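Local coordinates for protein Sso-CP2 metallo-carboxypetidase (PDB 4MMO) that probably removes residues from the C-terminal end of peptides as a zinc-dependent carboxypeptidase of the M20 family, working as a two-chain assembly, at residues G178-L183 with I374-G379; T278-N283 with R311-Q316. One frame throughout, in Å; residues are numbered along the deposited sequence.

Contact 1: G178-L183 with I374-G379; sequences GVKGLL and IPNSAG
The backbone oxygen of G379 takes two hydrogen bonds, from K180 N across the contact at 3.2 Å and from S377 OG within its own loop, also at 3.2 Å. The two donors come from opposite faces of the carbonyl plane. This joins the start of strand 178-190, in the antiparallel sheet of the lid-like dimerisation domain of M20 peptidases, to the loop between strand 372-374 and helix 383-389. S377 OG sits between its backbone N and carbonyl carbon (chi1 55°). This puts S377 OG 3.6 Å from V179 CG1.

Two residues before K180, G178 O accepts from S377 N at 3.1 Å. The lack of a side chain at G178 matters, because a CB there would clash with P375 O.

N376 CB lies against the G178-V179 peptide. Its ND2 gives a bond to S377 O at 2.9 Å, which lies close to the amide plane, and a second to L277 O. R348 NE meets OD1, so both ends of the amide are held and its rotation is fixed.

K180 runs out extended beyond CG, alongside the loop. CG passes S377 O, and CD passes A378 O at 3.6 Å. The buried ammonium is well satisfied: NZ bonds to L276 O, in the last turn of helix 269-278, and to Y279 O, just past its end. K180 NZ also donates to a water 2.9 Å away, which in turn donates a hydrogen bond to A378 O.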
# COMPACT_ATOMS: atom_id res chain seq x y z
N GLY A 178 -4.50 32.81 -6.44
CA GLY A 178 -3.93 32.18 -5.27
C GLY A 178 -3.73 30.68 -5.39
O GLY A 178 -3.91 30.09 -6.45
N VAL A 179 -3.34 30.07 -4.28
CA VAL A 179 -3.14 28.62 -4.21
C VAL A 179 -3.45 28.11 -2.82
O VAL A 179 -3.37 28.85 -1.84
CB VAL A 179 -1.68 28.24 -4.53
CG1 VAL A 179 -1.31 28.63 -5.94
CG2 VAL A 179 -0.73 28.89 -3.53
N LYS A 180 -3.79 26.83 -2.72
CA LYS A 180 -3.88 26.17 -1.43
C LYS A 180 -2.47 25.85 -0.97
O LYS A 180 -1.56 25.67 -1.78
CB LYS A 180 -4.72 24.90 -1.53
CG LYS A 180 -6.21 25.16 -1.69
CD LYS A 180 -7.01 23.90 -1.43
CE LYS A 180 -8.47 24.08 -1.78
NZ LYS A 180 -9.24 22.82 -1.51
N GLY A 181 -2.28 25.80 0.35
CA GLY A 181 -1.00 25.43 0.92
C GLY A 181 -0.83 23.93 0.90
O GLY A 181 -1.70 23.21 0.40
N LEU A 182 0.29 23.45 1.44
CA LEU A 182 0.58 22.03 1.38
C LEU A 182 1.50 21.55 2.51
O LEU A 182 2.42 22.26 2.92
CB LEU A 182 1.21 21.69 0.03
CG LEU A 182 1.43 20.20 -0.27
CD1 LEU A 182 0.13 19.41 -0.17
CD2 LEU A 182 2.02 20.06 -1.66
N LEU A 183 1.23 20.34 2.98
CA LEU A 183 2.08 19.66 3.95
C LEU A 183 2.10 18.17 3.63
O LEU A 183 1.09 17.49 3.81
CB LEU A 183 1.55 19.88 5.37
CG LEU A 183 2.31 19.15 6.49
CD1 LEU A 183 3.72 19.71 6.63
CD2 LEU A 183 1.57 19.23 7.81
N ILE A 374 -10.82 32.79 -10.62
CA ILE A 374 -11.04 32.07 -9.36
C ILE A 374 -10.08 32.57 -8.29
O ILE A 374 -8.96 33.00 -8.60
CB ILE A 374 -10.92 30.55 -9.53
CG1 ILE A 374 -9.58 30.19 -10.18
CG2 ILE A 374 -12.07 30.03 -10.37
CD1 ILE A 374 -9.30 28.69 -10.22
N PRO A 375 -10.50 32.54 -7.02
CA PRO A 375 -9.69 33.12 -5.94
C PRO A 375 -8.42 32.33 -5.65
O PRO A 375 -7.47 32.88 -5.09
CB PRO A 375 -10.63 33.10 -4.74
CG PRO A 375 -11.57 31.98 -5.01
CD PRO A 375 -11.75 31.94 -6.50
N ASN A 376 -8.41 31.05 -6.02
CA ASN A 376 -7.23 30.20 -5.86
C ASN A 376 -7.44 28.87 -6.56
O ASN A 376 -8.58 28.46 -6.80
CB ASN A 376 -6.92 29.95 -4.38
CG ASN A 376 -8.05 29.23 -3.66
OD1 ASN A 376 -8.96 29.86 -3.13
ND2 ASN A 376 -7.99 27.90 -3.65
N SER A 377 -6.35 28.19 -6.89
CA SER A 377 -6.42 26.87 -7.50
C SER A 377 -6.67 25.82 -6.42
O SER A 377 -6.43 26.06 -5.24
CB SER A 377 -5.12 26.56 -8.24
OG SER A 377 -4.00 26.69 -7.38
N ALA A 378 -7.15 24.66 -6.84
CA ALA A 378 -7.34 23.54 -5.93
C ALA A 378 -5.98 22.97 -5.55
O ALA A 378 -5.82 22.36 -4.50
CB ALA A 378 -8.20 22.47 -6.58
N GLY A 379 -5.00 23.20 -6.43
CA GLY A 379 -3.66 22.68 -6.24
C GLY A 379 -2.72 23.69 -5.60
O GLY A 379 -3.15 24.72 -5.07
O HOH W 1 -7.71 20.83 -2.90

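Contact 2: T278-N283 with R311-Q316; sequences TYPTCN and RLVPNQ. With SO4 (sulfate ion), chain D.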
# COMPACT_ATOMS: atom_id res chain seq x y z
N THR A 278 -12.30 25.76 -1.57
CA THR A 278 -12.38 26.35 -0.23
C THR A 278 -12.05 25.40 0.93
O THR A 278 -11.65 25.85 2.01
CB THR A 278 -13.79 26.98 0.01
OG1 THR A 278 -14.02 28.01 -0.96
CG2 THR A 278 -13.94 27.57 1.40
N TYR A 279 -12.19 24.09 0.73
CA TYR A 279 -12.00 23.14 1.82
C TYR A 279 -10.53 22.71 1.99
O TYR A 279 -9.89 22.29 1.03
CB TYR A 279 -12.83 21.87 1.61
CG TYR A 279 -14.34 22.06 1.65
CD1 TYR A 279 -14.91 23.31 1.87
CD2 TYR A 279 -15.19 20.98 1.46
CE1 TYR A 279 -16.28 23.47 1.89
CE2 TYR A 279 -16.55 21.13 1.48
CZ TYR A 279 -17.10 22.37 1.70
OH TYR A 279 -18.47 22.52 1.72
N PRO A 280 -10.01 22.81 3.23
CA PRO A 280 -8.71 22.18 3.48
C PRO A 280 -8.88 20.66 3.56
O PRO A 280 -10.00 20.22 3.78
CB PRO A 280 -8.29 22.76 4.83
CG PRO A 280 -9.58 23.06 5.51
CD PRO A 280 -10.53 23.49 4.43
N THR A 281 -7.80 19.89 3.39
CA THR A 281 -7.92 18.44 3.37
C THR A 281 -6.90 17.73 4.26
O THR A 281 -5.88 18.31 4.63
CB THR A 281 -7.73 17.88 1.95
OG1 THR A 281 -6.37 18.07 1.53
CG2 THR A 281 -8.67 18.56 0.97
N CYS A 282 -7.22 16.49 4.59
CA CYS A 282 -6.25 15.53 5.11
C CYS A 282 -6.42 14.26 4.30
O CYS A 282 -7.30 13.44 4.59
CB CYS A 282 -6.49 15.24 6.59
SG CYS A 282 -5.50 13.85 7.21
N ASN A 283 -5.59 14.10 3.28
CA ASN A 283 -5.73 13.00 2.33
C ASN A 283 -4.64 11.94 2.49
O ASN A 283 -3.49 12.26 2.78
CB ASN A 283 -5.69 13.57 0.91
CG ASN A 283 -5.82 12.50 -0.15
OD1 ASN A 283 -6.88 11.91 -0.32
ND2 ASN A 283 -4.73 12.25 -0.87
N ARG A 311 -3.96 19.73 2.18
CA ARG A 311 -4.13 20.96 1.41
C ARG A 311 -4.68 22.02 2.34
O ARG A 311 -5.64 21.78 3.07
CB ARG A 311 -5.09 20.74 0.24
CG ARG A 311 -4.67 19.65 -0.72
CD ARG A 311 -3.49 20.07 -1.57
NE ARG A 311 -3.04 18.96 -2.41
CZ ARG A 311 -2.31 19.09 -3.51
NH1 ARG A 311 -1.92 20.29 -3.92
NH2 ARG A 311 -1.96 18.02 -4.20
N LEU A 312 -4.07 23.20 2.31
CA LEU A 312 -4.38 24.25 3.27
C LEU A 312 -4.98 25.49 2.61
O LEU A 312 -4.78 25.73 1.42
CB LEU A 312 -3.11 24.63 4.02
CG LEU A 312 -2.39 23.46 4.69
CD1 LEU A 312 -1.04 23.89 5.24
CD2 LEU A 312 -3.26 22.87 5.79
N VAL A 313 -5.71 26.26 3.40
CA VAL A 313 -6.32 27.50 2.94
C VAL A 313 -5.99 28.60 3.94
O VAL A 313 -5.62 28.31 5.07
CB VAL A 313 -7.85 27.36 2.81
CG1 VAL A 313 -8.20 26.25 1.82
CG2 VAL A 313 -8.50 27.07 4.16
N PRO A 314 -6.11 29.87 3.52
CA PRO A 314 -5.76 30.98 4.41
C PRO A 314 -6.56 30.93 5.71
O PRO A 314 -7.75 30.62 5.60
CB PRO A 314 -6.14 32.22 3.60
CG PRO A 314 -6.11 31.78 2.18
CD PRO A 314 -6.57 30.35 2.20
N ASN A 315 -5.99 31.20 6.88
CA ASN A 315 -4.59 31.59 7.07
C ASN A 315 -3.79 30.46 7.72
O ASN A 315 -2.99 30.70 8.63
CB ASN A 315 -4.53 32.82 7.97
CG ASN A 315 -5.16 34.04 7.32
OD1 ASN A 315 -4.79 34.43 6.21
ND2 ASN A 315 -6.13 34.65 8.00
N GLN A 316 -4.00 29.23 7.27
CA GLN A 316 -3.30 28.09 7.85
C GLN A 316 -1.81 28.15 7.54
O GLN A 316 -1.41 28.47 6.42
CB GLN A 316 -3.87 26.78 7.33
CG GLN A 316 -5.28 26.47 7.80
CD GLN A 316 -5.78 25.17 7.22
OE1 GLN A 316 -5.82 25.00 6.00
NE2 GLN A 316 -6.15 24.22 8.08
S SO4 D . -0.00 20.51 -7.36
O1 SO4 D . 0.30 19.10 -7.16
O2 SO4 D . 1.21 21.24 -7.78
O3 SO4 D . -1.12 20.54 -8.31
O4 SO4 D . -0.46 21.10 -6.11
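T281 and R311 hold the two backbones together with a pair of hydrogen bonds. T281 N donates to R311 O at 2.9 Å. R311 N donates to T281 OG1 at 3.0 Å, so a side-chain hydroxyl takes the strand's N-H. The contact joins the loop after helix 269-278 to the end of strand 299-312 in the antiparallel sheet of the dimerisation domain.

The R311 side chain starts beside T281, and the two point the same way. CB and CG both lie 3.2 Å from T281 OG1. The chain then bends at chi2 (-73°) and leaves the loop. NE has a long, weak ion pair with D309. NH1 donates to sulfate O4 at 2.8 Å, with an N-H...O angle of 161°. The sulfur lies in the guanidinium plane, at its edge. NH2 turns to S198 OG of the second subunit. The sulfate is also bound by T380 N and by H197 NE2 of the second subunit. A leucine in place of R311 would probably leave the sulfate without its guanidinium partner and S198 of the second subunit without its bond to NH2.

At the far end V313 CG1 rests on T278 O at 3.5 Å, and CG2 meets P280 CD at 4.1 Å. The backbone turns between V313 and Q316, and the extended Q316 side chain sets OE1 to accept from V313 N at 2.9 Å. OE1 also lies against P280 CB. Its NE2 bonds to F230 O. The sulfate probably came from the crystallisation liquor. Held by R311 and by a histidine of the other subunit, it marks an anion-binding spot at the dimer interface, consistent with a place for a substrate carboxylate.

Contact 2 is nested in the chain between the two segments of contact 1, and their centres are 8 Å apart. Strands 178-190 and 299-312 are neighbours in one sheet, and G181 N probably donates to L312 O at 2.7 Å. The lysine bond also joins the two contacts, with K180 NZ 2.7 Å from Y279 O. G379 lies about 4 Å from the sulfate at the nearest atoms, and its CA packs on R311 NH1. The zinc lies about 10 Å from the S377 side chain and about 11 Å from that of R311. Both contacts touch the second subunit, and P202 of that chain packs on K180 and T281.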